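Side-chain contacts in thioredoxin-like fold domain-containing protein (Enterococcus faecalis, PDB 1Z6M), which is of unknown function but has a thioredoxin-like fold and a CxxC pair at a helix start, consistent with a role as a thiol-disulfide oxidoreductase: residues 31-36 / 43-48; 51-56 / 62-67; 68-73 / 78-83; 149-154 / 160-165. All coordinates share one frame; numbering follows the deposited sequence.

Interaction 1. Residues 31-36 / 43-48; sequences MIEFIN and RKWFEE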
loop_
_atom_site.group_PDB
_atom_site.type_symbol
_atom_site.label_atom_id
_atom_site.label_comp_id
_atom_site.label_asym_id
_atom_site.label_seq_id
_atom_site.Cartn_x
_atom_site.Cartn_y
_atom_site.Cartn_z
HETATM N N MSE A 31 3.247 -6.869 8.591
HETATM C CA MSE A 31 3.917 -6.174 7.495
HETATM C C MSE A 31 3.122 -4.923 7.166
HETATM O O MSE A 31 2.000 -5.022 6.678
HETATM C CB MSE A 31 4.000 -7.096 6.274
HETATM C CG MSE A 31 4.694 -6.483 5.057
HETATM SE SE MSE A 31 4.909 -7.674 3.654
HETATM C CE MSE A 31 5.866 -8.992 4.485
ATOM N N ILE A 32 3.705 -3.761 7.435
ATOM C CA ILE A 32 3.039 -2.478 7.207
ATOM C C ILE A 32 3.530 -1.883 5.894
ATOM O O ILE A 32 4.734 -1.765 5.678
ATOM C CB ILE A 32 3.301 -1.525 8.398
ATOM C CG1 ILE A 32 2.552 -2.028 9.651
ATOM C CG2 ILE A 32 2.880 -0.094 8.068
ATOM C CD1 ILE A 32 3.082 -1.480 10.960
ATOM N N GLU A 33 2.599 -1.522 5.015
ATOM C CA GLU A 33 2.954 -1.071 3.669
ATOM C C GLU A 33 2.303 0.264 3.373
ATOM O O GLU A 33 1.084 0.334 3.166
ATOM C CB GLU A 33 2.502 -2.099 2.612
ATOM C CG GLU A 33 2.973 -3.500 2.938
ATOM C CD GLU A 33 2.471 -4.581 2.009
ATOM O OE1 GLU A 33 2.330 -4.367 0.775
ATOM O OE2 GLU A 33 2.253 -5.685 2.532
ATOM N N PHE A 34 3.109 1.321 3.323
ATOM C CA PHE A 34 2.634 2.631 2.879
ATOM C C PHE A 34 2.850 2.710 1.377
ATOM O O PHE A 34 3.985 2.653 0.898
ATOM C CB PHE A 34 3.406 3.765 3.570
ATOM C CG PHE A 34 3.054 3.958 5.018
ATOM C CD1 PHE A 34 3.662 3.184 6.011
ATOM C CD2 PHE A 34 2.103 4.908 5.396
ATOM C CE1 PHE A 34 3.348 3.372 7.358
ATOM C CE2 PHE A 34 1.778 5.091 6.726
ATOM C CZ PHE A 34 2.391 4.326 7.707
ATOM N N ILE A 35 1.755 2.815 0.634
ATOM C CA ILE A 35 1.829 2.801 -0.814
ATOM C C ILE A 35 0.864 3.824 -1.412
ATOM O O ILE A 35 -0.094 4.271 -0.767
ATOM C CB ILE A 35 1.528 1.403 -1.433
ATOM C CG1 ILE A 35 0.112 0.959 -1.106
ATOM C CG2 ILE A 35 2.582 0.340 -1.016
ATOM C CD1 ILE A 35 -0.339 -0.230 -1.958
ATOM N N ASN A 36 1.126 4.194 -2.658
ATOM C CA ASN A 36 0.156 4.936 -3.451
ATOM C C ASN A 36 0.017 4.165 -4.758
ATOM O O ASN A 36 1.015 3.807 -5.386
ATOM C CB ASN A 36 0.629 6.382 -3.674
ATOM C CG ASN A 36 -0.348 7.198 -4.504
ATOM O OD1 ASN A 36 -0.564 6.906 -5.673
ATOM N ND2 ASN A 36 -0.937 8.233 -3.897
ATOM N N ARG A 43 4.201 -0.147 -7.639
ATOM C CA ARG A 43 3.862 -1.213 -8.590
ATOM C C ARG A 43 4.929 -2.310 -8.595
ATOM O O ARG A 43 4.603 -3.504 -8.568
ATOM C CB ARG A 43 3.637 -0.665 -10.007
ATOM C CG ARG A 43 3.290 -1.731 -11.051
ATOM C CD ARG A 43 3.058 -1.131 -12.446
ATOM N NE ARG A 43 4.267 -0.471 -12.942
ATOM C CZ ARG A 43 4.339 0.290 -14.029
ATOM N NH1 ARG A 43 3.282 0.484 -14.795
ATOM N NH2 ARG A 43 5.498 0.845 -14.344
ATOM N N LYS A 44 6.200 -1.910 -8.630
ATOM C CA LYS A 44 7.326 -2.842 -8.604
ATOM C C LYS A 44 7.311 -3.661 -7.316
ATOM O O LYS A 44 7.462 -4.885 -7.343
ATOM C CB LYS A 44 8.647 -2.079 -8.751
ATOM C CG LYS A 44 9.903 -2.945 -8.716
ATOM C CD LYS A 44 10.065 -3.778 -9.979
ATOM C CE LYS A 44 11.208 -4.783 -9.878
ATOM N NZ LYS A 44 12.546 -4.148 -9.747
ATOM N N TRP A 45 7.149 -2.984 -6.177
ATOM C CA TRP A 45 7.031 -3.681 -4.891
ATOM C C TRP A 45 5.924 -4.736 -4.946
ATOM O O TRP A 45 6.133 -5.893 -4.564
ATOM C CB TRP A 45 6.776 -2.682 -3.745
ATOM C CG TRP A 45 6.124 -3.302 -2.531
ATOM C CD1 TRP A 45 4.846 -3.068 -2.082
ATOM C CD2 TRP A 45 6.675 -4.312 -1.663
ATOM N NE1 TRP A 45 4.588 -3.838 -0.971
ATOM C CE2 TRP A 45 5.686 -4.614 -0.700
ATOM C CE3 TRP A 45 7.907 -4.976 -1.599
ATOM C CZ2 TRP A 45 5.892 -5.548 0.322
ATOM C CZ3 TRP A 45 8.108 -5.900 -0.570
ATOM C CH2 TRP A 45 7.109 -6.172 0.369
ATOM N N PHE A 46 4.753 -4.345 -5.430
ATOM C CA PHE A 46 3.618 -5.256 -5.443
ATOM C C PHE A 46 3.853 -6.465 -6.338
ATOM O O PHE A 46 3.525 -7.584 -5.958
ATOM C CB PHE A 46 2.334 -4.531 -5.837
ATOM C CG PHE A 46 1.313 -4.471 -4.746
ATOM C CD1 PHE A 46 1.588 -3.829 -3.543
ATOM C CD2 PHE A 46 0.069 -5.062 -4.922
ATOM C CE1 PHE A 46 0.622 -3.775 -2.536
ATOM C CE2 PHE A 46 -0.899 -4.998 -3.920
ATOM C CZ PHE A 46 -0.607 -4.362 -2.725
ATOM N N GLU A 47 4.416 -6.260 -7.528
ATOM C CA GLU A 47 4.604 -7.411 -8.415
ATOM C C GLU A 47 5.717 -8.345 -7.915
ATOM O O GLU A 47 5.564 -9.564 -7.952
ATOM C CB GLU A 47 4.803 -6.997 -9.883
ATOM C CG GLU A 47 6.145 -6.361 -10.229
ATOM C CD GLU A 47 7.269 -7.369 -10.542
ATOM O OE1 GLU A 47 8.401 -6.921 -10.794
ATOM O OE2 GLU A 47 7.049 -8.599 -10.527
ATOM N N GLU A 48 6.829 -7.786 -7.428
ATOM C CA GLU A 48 7.987 -8.615 -7.111
ATOM C C GLU A 48 7.771 -9.436 -5.847
ATOM O O GLU A 48 8.389 -10.492 -5.689
ATOM C CB GLU A 48 9.254 -7.765 -6.998
ATOM C CG GLU A 48 9.299 -6.913 -5.745
ATOM C CD GLU A 48 10.387 -5.859 -5.745
ATOM O OE1 GLU A 48 11.245 -5.851 -6.657
ATOM O OE2 GLU A 48 10.372 -5.020 -4.818
#
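Glu33 and Trp45 make the one hydrogen bond between strand 31-35 and helix 43-48. The indole NE1 gives its hydrogen to Glu33 OE1 over 2.9 Å, nearly straight at 161°. The oxygen lies in the plane of the indole but is met from well above the plane of its own carboxylate, and the two flat groups stand almost perpendicular, 88° apart. Tryptophan suits the place: it brings one N-H to a buried acid while the rest of its ring stays in apolar company. The other oxygen, OE2, forms a salt bridge with Arg64 on strand 62-68, so the buried carboxylate is gripped at both ends and its charge is probably balanced there.

A Met-aromatic contact lies beside this bond. Selenomethionine Met31, with CG anti to the backbone N (chi1 -180°), reaches the benzo edge of the same indole, its SE 4.1 Å from Trp45 CZ2.

Apolar packing completes the contact. Ile35 sends CD1 to within 3.7 Å of Phe46 CE1, and its CG2 branch lies 4.2 Å from Trp45 CD1, so one branched side chain serves both aromatics. Met31, Glu33 and Ile35 alternate along the strand and thus face the helix together. This is the first half of a beta-alpha-beta unit in the thioredoxin-like fold, whose helix 40-58 carries Cys42 of the CxxC pattern near its start.

Interaction 2. Residues 51-56 / 62-67; sequences ELLAQS and VERIIK
Leu53 of helix 51-56 sets its CD1 methyl over one face of the guanidinium of Arg64, 3.6 Å from Arg64 CZ and above the centre of the group. The two side chains cross at about a right angle, and Ile66 CD1 lies against the opposite face, offset toward the rim. Sandwiched between a leucine and an isoleucine, the guanidinium keeps its polar edge for partners in its own plane, and Arg64 NE forms a salt bridge with Glu33 of strand 29-35. A bend at chi3 (71°) turns the arginine's tip out of the line of its chain.

Helix 40-58 and strand 62-68 are the second half of a beta-alpha-beta unit of the thioredoxin-like fold, and the chain turns tightly between them. One helical turn after Leu53, Ser56 lies in the last turn of the helix, just before that connection. Its CB packs on Val62 CG2 at 3.7 Å, where a small residue lets the beta-branched valine come close. Its OG folds back to Leu52 O at 2.8 Å, an oxygen that also accepts from Ser56 N on the other face of the carbonyl plane. Ser56 O in turn accepts the backbone N of Val62 at 3.2 Å.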
loop_
_atom_site.group_PDB
_atom_site.type_symbol
_atom_site.label_atom_id
_atom_site.label_comp_id
_atom_site.label_asym_id
_atom_site.label_seq_id
_atom_site.Cartn_x
_atom_site.Cartn_y
_atom_site.Cartn_z
ATOM N N GLU A 51 4.043 -13.359 -4.998
ATOM C CA GLU A 51 4.012 -14.793 -4.698
ATOM C C GLU A 51 4.458 -15.109 -3.272
ATOM O O GLU A 51 3.799 -15.884 -2.559
ATOM C CB GLU A 51 4.834 -15.573 -5.732
ATOM C CG GLU A 51 4.174 -15.595 -7.102
ATOM C CD GLU A 51 5.140 -15.909 -8.225
ATOM O OE1 GLU A 51 6.083 -16.706 -8.020
ATOM O OE2 GLU A 51 4.957 -15.347 -9.325
ATOM N N LEU A 52 5.573 -14.517 -2.855
ATOM C CA LEU A 52 6.053 -14.749 -1.494
ATOM C C LEU A 52 5.038 -14.283 -0.464
ATOM O O LEU A 52 4.767 -14.983 0.502
ATOM C CB LEU A 52 7.419 -14.099 -1.235
ATOM C CG LEU A 52 7.955 -14.187 0.207
ATOM C CD1 LEU A 52 8.201 -15.627 0.627
ATOM C CD2 LEU A 52 9.231 -13.398 0.362
ATOM N N LEU A 53 4.457 -13.107 -0.665
ATOM C CA LEU A 53 3.452 -12.646 0.286
ATOM C C LEU A 53 2.159 -13.469 0.287
ATOM O O LEU A 53 1.576 -13.707 1.345
ATOM C CB LEU A 53 3.165 -11.157 0.097
ATOM C CG LEU A 53 4.375 -10.235 0.271
ATOM C CD1 LEU A 53 3.930 -8.783 0.165
ATOM C CD2 LEU A 53 5.084 -10.511 1.589
ATOM N N ALA A 54 1.721 -13.926 -0.882
ATOM C CA ALA A 54 0.520 -14.748 -0.929
ATOM C C ALA A 54 0.730 -16.021 -0.114
ATOM O O ALA A 54 -0.134 -16.402 0.689
ATOM C CB ALA A 54 0.143 -15.063 -2.352
ATOM N N GLN A 55 1.891 -16.652 -0.268
ATOM C CA GLN A 55 2.156 -17.860 0.509
ATOM C C GLN A 55 2.286 -17.562 2.002
ATOM O O GLN A 55 1.785 -18.316 2.843
ATOM C CB GLN A 55 3.399 -18.573 0.004
ATOM C CG GLN A 55 3.670 -19.832 0.807
ATOM C CD GLN A 55 4.705 -20.717 0.194
ATOM O OE1 GLN A 55 5.096 -20.537 -0.967
ATOM N NE2 GLN A 55 5.158 -21.704 0.966
ATOM N N SER A 56 2.969 -16.464 2.336
ATOM C CA SER A 56 3.181 -16.099 3.747
ATOM C C SER A 56 1.868 -15.785 4.456
ATOM O O SER A 56 1.707 -16.081 5.640
ATOM C CB SER A 56 4.118 -14.895 3.851
ATOM O OG SER A 56 5.372 -15.140 3.249
ATOM N N VAL A 62 2.175 -14.180 8.110
ATOM C CA VAL A 62 2.152 -12.738 7.895
ATOM C C VAL A 62 0.736 -12.194 7.798
ATOM O O VAL A 62 -0.126 -12.794 7.152
ATOM C CB VAL A 62 2.919 -12.379 6.592
ATOM C CG1 VAL A 62 2.648 -10.935 6.150
ATOM C CG2 VAL A 62 4.411 -12.620 6.754
ATOM N N GLU A 63 0.514 -11.059 8.459
ATOM C CA GLU A 63 -0.636 -10.207 8.185
ATOM C C GLU A 63 -0.117 -8.922 7.554
ATOM O O GLU A 63 0.793 -8.291 8.092
ATOM C CB GLU A 63 -1.387 -9.858 9.469
ATOM C CG GLU A 63 -2.660 -9.031 9.221
ATOM C CD GLU A 63 -3.326 -8.507 10.487
ATOM O OE1 GLU A 63 -2.658 -8.378 11.532
ATOM O OE2 GLU A 63 -4.542 -8.204 10.430
ATOM N N ARG A 64 -0.687 -8.543 6.416
ATOM C CA ARG A 64 -0.323 -7.281 5.778
ATOM C C ARG A 64 -1.314 -6.225 6.196
ATOM O O ARG A 64 -2.524 -6.485 6.256
ATOM C CB ARG A 64 -0.350 -7.403 4.261
ATOM C CG ARG A 64 0.571 -8.484 3.711
ATOM C CD ARG A 64 0.278 -8.743 2.243
ATOM N NE ARG A 64 0.723 -7.621 1.421
ATOM C CZ ARG A 64 0.563 -7.543 0.103
ATOM N NH1 ARG A 64 -0.069 -8.505 -0.559
ATOM N NH2 ARG A 64 1.032 -6.487 -0.553
ATOM N N ILE A 65 -0.788 -5.033 6.489
ATOM C CA ILE A 65 -1.629 -3.871 6.760
ATOM C C ILE A 65 -1.249 -2.809 5.736
ATOM O O ILE A 65 -0.201 -2.166 5.824
ATOM C CB ILE A 65 -1.513 -3.339 8.212
ATOM C CG1 ILE A 65 -1.753 -4.456 9.234
ATOM C CG2 ILE A 65 -2.506 -2.203 8.423
ATOM C CD1 ILE A 65 -0.471 -5.174 9.693
ATOM N N ILE A 66 -2.115 -2.671 4.738
ATOM C CA ILE A 66 -1.839 -1.840 3.578
ATOM C C ILE A 66 -2.453 -0.462 3.795
ATOM O O ILE A 66 -3.684 -0.339 3.944
ATOM C CB ILE A 66 -2.330 -2.515 2.278
ATOM C CG1 ILE A 66 -1.592 -3.850 2.067
ATOM C CG2 ILE A 66 -2.115 -1.593 1.072
ATOM C CD1 ILE A 66 -2.221 -4.751 1.009
ATOM N N LYS A 67 -1.580 0.538 3.830
ATOM C CA LYS A 67 -1.941 1.914 4.137
ATOM C C LYS A 67 -1.866 2.734 2.867
ATOM O O LYS A 67 -0.773 3.027 2.378
ATOM C CB LYS A 67 -1.018 2.458 5.231
ATOM C CG LYS A 67 -1.185 1.655 6.531
ATOM C CD LYS A 67 -0.234 2.096 7.617
ATOM C CE LYS A 67 -0.317 1.196 8.846
ATOM N NZ LYS A 67 -1.467 1.528 9.766
#

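Interaction 3. Residues 68-73 / 78-83; sequences LFDKEK and RGNVMH
With chi1 near -60° in both, Asp70 and Asn80 bring their flat ends together, crossing obliquely; chi2 is near zero in each, which helps to bring carboxylate and amide into a stack, their planes 15° apart, with Asp70 CB 3.4 Å from Asn80 CG. The amide also grips the loop backbone twice: Lys71 N donates to Asn80 OD1 and Asn80 ND2 donates to Lys71 O, each at 2.8 Å. Asparagine suits this because one side chain offers both an acceptor and a donor.

Asp70 OD1 takes the hydrogen of His83 ND1 at 2.8 Å and 163°, while Asp70 OD2 is hydrogen-bonded to His84 NE2. This carboxylate would favour the hydrogen on ND1, leaving NE2 to accept from Val37 N. Leu68 CB sits over one face of the imidazole in a CH-pi contact, 3.7 Å from His83 CG. A His-carboxylate hydrogen bond and a two-bond grip of an asparagine amide on the loop backbone thus fasten the loop after strand 62-68 to helix 77-83 of the thioredoxin-like fold.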
loop_
_atom_site.group_PDB
_atom_site.type_symbol
_atom_site.label_atom_id
_atom_site.label_comp_id
_atom_site.label_asym_id
_atom_site.label_seq_id
_atom_site.Cartn_x
_atom_site.Cartn_y
_atom_site.Cartn_z
ATOM N N LEU A 68 -3.034 3.079 2.337
ATOM C CA LEU A 68 -3.115 3.816 1.072
ATOM C C LEU A 68 -2.922 5.292 1.368
ATOM O O LEU A 68 -3.791 5.947 1.950
ATOM C CB LEU A 68 -4.431 3.516 0.352
ATOM C CG LEU A 68 -4.619 2.030 0.013
ATOM C CD1 LEU A 68 -5.940 1.842 -0.705
ATOM C CD2 LEU A 68 -3.488 1.466 -0.826
ATOM N N PHE A 69 -1.735 5.773 1.004
ATOM C CA PHE A 69 -1.233 7.090 1.382
ATOM C C PHE A 69 -1.554 8.060 0.243
ATOM O O PHE A 69 -0.913 8.024 -0.827
ATOM C CB PHE A 69 0.284 6.931 1.588
ATOM C CG PHE A 69 1.007 8.099 2.235
ATOM C CD1 PHE A 69 0.379 9.296 2.576
ATOM C CD2 PHE A 69 2.380 7.984 2.459
ATOM C CE1 PHE A 69 1.125 10.343 3.151
ATOM C CE2 PHE A 69 3.107 9.013 3.024
ATOM C CZ PHE A 69 2.482 10.201 3.365
ATOM N N ASP A 70 -2.568 8.912 0.451
ATOM C CA ASP A 70 -2.845 9.984 -0.536
ATOM C C ASP A 70 -1.717 11.003 -0.477
ATOM O O ASP A 70 -1.342 11.459 0.612
ATOM C CB ASP A 70 -4.188 10.722 -0.358
ATOM C CG ASP A 70 -5.413 9.807 -0.461
ATOM O OD1 ASP A 70 -5.296 8.557 -0.638
ATOM O OD2 ASP A 70 -6.535 10.378 -0.405
ATOM N N LYS A 71 -1.195 11.380 -1.643
ATOM C CA LYS A 71 0.012 12.193 -1.711
ATOM C C LYS A 71 -0.242 13.464 -2.491
ATOM O O LYS A 71 -1.192 13.544 -3.262
ATOM C CB LYS A 71 1.142 11.405 -2.382
ATOM C CG LYS A 71 1.650 10.201 -1.604
ATOM C CD LYS A 71 2.383 10.583 -0.323
ATOM C CE LYS A 71 3.717 11.246 -0.579
ATOM N NZ LYS A 71 4.144 11.983 0.633
ATOM N N GLU A 72 0.649 14.440 -2.315
ATOM C CA GLU A 72 0.510 15.778 -2.885
ATOM C C GLU A 72 1.018 15.898 -4.318
ATOM O O GLU A 72 0.513 16.723 -5.099
ATOM C CB GLU A 72 1.241 16.798 -2.003
ATOM C CG GLU A 72 0.620 16.963 -0.624
ATOM C CD GLU A 72 -0.725 17.669 -0.669
ATOM O OE1 GLU A 72 -0.749 18.891 -0.914
ATOM O OE2 GLU A 72 -1.757 17.007 -0.452
ATOM N N LYS A 73 2.045 15.120 -4.653
ATOM C CA LYS A 73 2.682 15.217 -5.968
ATOM C C LYS A 73 1.633 15.047 -7.060
ATOM O O LYS A 73 0.782 14.159 -6.977
ATOM C CB LYS A 73 3.794 14.169 -6.113
ATOM C CG LYS A 73 4.459 14.172 -7.476
ATOM C CD LYS A 73 5.656 13.250 -7.522
ATOM C CE LYS A 73 5.737 12.493 -8.834
ATOM N NZ LYS A 73 6.034 13.367 -10.007
ATOM N N ARG A 78 -3.586 11.179 -8.954
ATOM C CA ARG A 78 -4.407 10.203 -9.657
ATOM C C ARG A 78 -4.609 8.949 -8.797
ATOM O O ARG A 78 -5.715 8.384 -8.746
ATOM C CB ARG A 78 -3.789 9.833 -11.012
ATOM C CG ARG A 78 -4.050 10.845 -12.164
ATOM C CD ARG A 78 -2.857 11.749 -12.482
ATOM N NE ARG A 78 -2.750 12.942 -11.641
ATOM C CZ ARG A 78 -3.426 14.071 -11.834
ATOM N NH1 ARG A 78 -4.317 14.167 -12.820
ATOM N NH2 ARG A 78 -3.222 15.098 -11.018
ATOM N N GLY A 79 -3.540 8.526 -8.115
ATOM C CA GLY A 79 -3.628 7.399 -7.197
ATOM C C GLY A 79 -4.577 7.678 -6.057
ATOM O O GLY A 79 -5.325 6.796 -5.640
ATOM N N ASN A 80 -4.549 8.911 -5.556
ATOM C CA ASN A 80 -5.454 9.288 -4.481
ATOM C C ASN A 80 -6.909 8.993 -4.836
ATOM O O ASN A 80 -7.670 8.483 -4.013
ATOM C CB ASN A 80 -5.337 10.782 -4.131
ATOM C CG ASN A 80 -3.943 11.202 -3.684
ATOM O OD1 ASN A 80 -3.028 10.389 -3.567
ATOM N ND2 ASN A 80 -3.787 12.503 -3.427
ATOM N N VAL A 81 -7.294 9.326 -6.068
ATOM C CA VAL A 81 -8.651 9.083 -6.522
ATOM C C VAL A 81 -8.948 7.586 -6.427
ATOM O O VAL A 81 -9.966 7.187 -5.863
ATOM C CB VAL A 81 -8.871 9.561 -7.975
ATOM C CG1 VAL A 81 -10.284 9.209 -8.444
ATOM C CG2 VAL A 81 -8.622 11.068 -8.102
HETATM N N MSE A 82 -8.048 6.758 -6.959
HETATM C CA MSE A 82 -8.228 5.313 -6.919
HETATM C C MSE A 82 -8.347 4.750 -5.509
HETATM O O MSE A 82 -9.126 3.824 -5.274
HETATM C CB MSE A 82 -7.098 4.619 -7.681
HETATM C CG MSE A 82 -7.277 4.642 -9.191
HETATM SE SE MSE A 82 -8.630 3.508 -9.763
HETATM C CE MSE A 82 -8.690 3.946 -11.534
ATOM N N HIS A 83 -7.591 5.318 -4.568
ATOM C CA HIS A 83 -7.648 4.880 -3.178
ATOM C C HIS A 83 -9.049 4.969 -2.599
ATOM O O HIS A 83 -9.377 4.258 -1.650
ATOM C CB HIS A 83 -6.735 5.733 -2.315
ATOM C CG HIS A 83 -5.281 5.536 -2.592
ATOM N ND1 HIS A 83 -4.319 6.359 -2.059
ATOM C CD2 HIS A 83 -4.625 4.606 -3.324
ATOM C CE1 HIS A 83 -3.126 5.939 -2.443
ATOM N NE2 HIS A 83 -3.284 4.881 -3.220
#

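Interaction 4. Residues 149-154 / 160-165; sequences FVPTII and FDESVT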
loop_
_atom_site.group_PDB
_atom_site.type_symbol
_atom_site.label_atom_id
_atom_site.label_comp_id
_atom_site.label_asym_id
_atom_site.label_seq_id
_atom_site.Cartn_x
_atom_site.Cartn_y
_atom_site.Cartn_z
ATOM N N PHE A 149 7.834 9.108 1.793
ATOM C CA PHE A 149 7.927 8.493 0.477
ATOM C C PHE A 149 7.227 7.154 0.415
ATOM O O PHE A 149 7.008 6.493 1.443
ATOM C CB PHE A 149 9.398 8.341 0.076
ATOM C CG PHE A 149 10.185 9.598 0.220
ATOM C CD1 PHE A 149 11.013 9.783 1.318
ATOM C CD2 PHE A 149 10.053 10.620 -0.704
ATOM C CE1 PHE A 149 11.720 10.960 1.477
ATOM C CE2 PHE A 149 10.773 11.808 -0.553
ATOM C CZ PHE A 149 11.597 11.969 0.541
ATOM N N VAL A 150 6.868 6.761 -0.797
ATOM C CA VAL A 150 6.309 5.443 -1.028
ATOM C C VAL A 150 7.149 4.710 -2.079
ATOM O O VAL A 150 7.817 5.345 -2.898
ATOM C CB VAL A 150 4.817 5.505 -1.463
ATOM C CG1 VAL A 150 3.940 6.048 -0.317
ATOM C CG2 VAL A 150 4.643 6.321 -2.745
ATOM N N PRO A 151 7.161 3.373 -2.038
ATOM C CA PRO A 151 6.625 2.547 -0.969
ATOM C C PRO A 151 7.554 2.570 0.244
ATOM O O PRO A 151 8.778 2.597 0.088
ATOM C CB PRO A 151 6.611 1.140 -1.597
ATOM C CG PRO A 151 7.750 1.166 -2.554
ATOM C CD PRO A 151 7.802 2.558 -3.091
ATOM N N THR A 152 6.978 2.598 1.445
ATOM C CA THR A 152 7.733 2.350 2.666
ATOM C C THR A 152 7.134 1.126 3.319
ATOM O O THR A 152 5.947 1.129 3.666
ATOM C CB THR A 152 7.693 3.564 3.621
ATOM O OG1 THR A 152 8.338 4.669 2.988
ATOM C CG2 THR A 152 8.432 3.278 4.908
ATOM N N ILE A 153 7.939 0.070 3.439
ATOM C CA ILE A 153 7.490 -1.190 4.009
ATOM C C ILE A 153 8.208 -1.382 5.326
ATOM O O ILE A 153 9.421 -1.160 5.397
ATOM C CB ILE A 153 7.763 -2.415 3.074
ATOM C CG1 ILE A 153 7.446 -2.107 1.594
ATOM C CG2 ILE A 153 7.026 -3.674 3.598
ATOM C CD1 ILE A 153 6.021 -1.722 1.286
ATOM N N ILE A 154 7.473 -1.794 6.353
ATOM C CA ILE A 154 8.042 -1.901 7.681
ATOM C C ILE A 154 7.632 -3.238 8.292
ATOM O O ILE A 154 6.446 -3.593 8.316
ATOM C CB ILE A 154 7.585 -0.732 8.593
ATOM C CG1 ILE A 154 8.069 0.606 8.031
ATOM C CG2 ILE A 154 8.103 -0.912 10.019
ATOM C CD1 ILE A 154 7.493 1.809 8.735
ATOM N N PHE A 160 12.154 -0.865 4.592
ATOM C CA PHE A 160 12.696 -1.128 3.269
ATOM C C PHE A 160 11.715 -0.652 2.207
ATOM O O PHE A 160 10.663 -0.105 2.530
ATOM C CB PHE A 160 13.078 -2.614 3.107
ATOM C CG PHE A 160 11.969 -3.572 3.441
ATOM C CD1 PHE A 160 11.152 -4.076 2.432
ATOM C CD2 PHE A 160 11.755 -3.988 4.758
ATOM C CE1 PHE A 160 10.130 -4.978 2.726
ATOM C CE2 PHE A 160 10.741 -4.876 5.061
ATOM C CZ PHE A 160 9.931 -5.384 4.047
ATOM N N ASP A 161 12.060 -0.842 0.940
ATOM C CA ASP A 161 11.210 -0.376 -0.157
ATOM C C ASP A 161 11.312 -1.344 -1.324
ATOM O O ASP A 161 11.716 -2.493 -1.148
ATOM C CB ASP A 161 11.599 1.057 -0.562
ATOM C CG ASP A 161 13.035 1.167 -1.061
ATOM O OD1 ASP A 161 13.635 0.134 -1.389
ATOM O OD2 ASP A 161 13.542 2.302 -1.157
ATOM N N GLU A 162 10.962 -0.882 -2.516
ATOM C CA GLU A 162 10.932 -1.734 -3.705
ATOM C C GLU A 162 12.293 -2.320 -4.074
ATOM O O GLU A 162 12.357 -3.285 -4.838
ATOM C CB GLU A 162 10.356 -0.977 -4.905
ATOM C CG GLU A 162 11.293 0.065 -5.567
ATOM C CD GLU A 162 11.604 1.295 -4.715
ATOM O OE1 GLU A 162 10.869 1.598 -3.743
ATOM O OE2 GLU A 162 12.603 1.973 -5.049
ATOM N N SER A 163 13.378 -1.745 -3.552
ATOM C CA SER A 163 14.711 -2.269 -3.846
ATOM C C SER A 163 14.986 -3.595 -3.143
ATOM O O SER A 163 15.936 -4.279 -3.502
ATOM C CB SER A 163 15.802 -1.256 -3.514
ATOM O OG SER A 163 15.921 -1.057 -2.118
ATOM N N VAL A 164 14.163 -3.959 -2.159
ATOM C CA VAL A 164 14.350 -5.210 -1.423
ATOM C C VAL A 164 14.398 -6.394 -2.393
ATOM O O VAL A 164 13.658 -6.430 -3.371
ATOM C CB VAL A 164 13.229 -5.395 -0.367
ATOM C CG1 VAL A 164 11.890 -5.773 -1.020
ATOM C CG2 VAL A 164 13.644 -6.421 0.681
ATOM N N THR A 165 15.284 -7.351 -2.138
ATOM C CA THR A 165 15.255 -8.581 -2.922
ATOM C C THR A 165 14.344 -9.581 -2.214
ATOM O O THR A 165 14.043 -9.428 -1.019
ATOM C CB THR A 165 16.644 -9.199 -3.071
ATOM O OG1 THR A 165 17.052 -9.684 -1.791
ATOM C CG2 THR A 165 17.662 -8.185 -3.611
#
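A beta hairpin of strands 152-155 and 158-160 closes the sheet, the second strand at its edge; just before the first comes Pro151, whose peptide bond is cis. A cis proline just before this inner strand, packed on the CxxC helix, is a hallmark of thioredoxin-like proteins; Pro151 touches Tyr41 and its neighbour Val150 touches Cys42, both of the CxxC stretch. Ile153 and Phe160 form an antiparallel hydrogen-bonded pair: Ile153 N donates to Phe160 O and Phe160 N to Ile153 O, each at 2.9 Å.

Their side chains share one face of the sheet. Phe160, with CG lodged between the backbone N and the carbonyl carbon (chi1 53°), turns a ring face over its partner, and Ile153 CB meets it in a CH-pi contact, offset toward the rim. The Ile153 CG2 branch comes 3.4 Å from Phe160 CZ. Toward the start of strand 152-155, Pro151 CD lies 3.3 Å from Glu162 OE1, the glutamate being bent back at chi2.

Asp161 shapes the exit. Its OD1 accepts Ser163 N at 2.9 Å in an Asx turn, and Ser163 OG at 2.7 Å through its syn lone pair. Two bonds on one oxygen hold the carboxylate's rotation and brace the type I turn from Asp161 to Val164, while the C-H groups beside Pro151's nitrogen, slightly polarised, probably make a mildly favourable neighbour for the glutamate oxygen.

In the fold
Interactions 1 to 4 follow one another along the chain, each closing before the next opens. Interactions 1 and 2 share helix 40-58 and the neighbouring strands 29-35 and 62-68, their centres about 10 Å apart, and the Glu33 to Arg64 salt bridge joins them. Interaction 4 lies on the other side of strand 29-35, centre about 7 Å from that of interaction 1. Interaction 3 sits beyond the end of strand 62-68, about 21 Å from interaction 2 between centres, and reaches interaction 1 through Asn36 and interaction 4 through Phe69 and Val150. Together they tie the central sheet to the CxxC helix, cis-proline loop and helix 77-83, consistent with a thioredoxin-like framework.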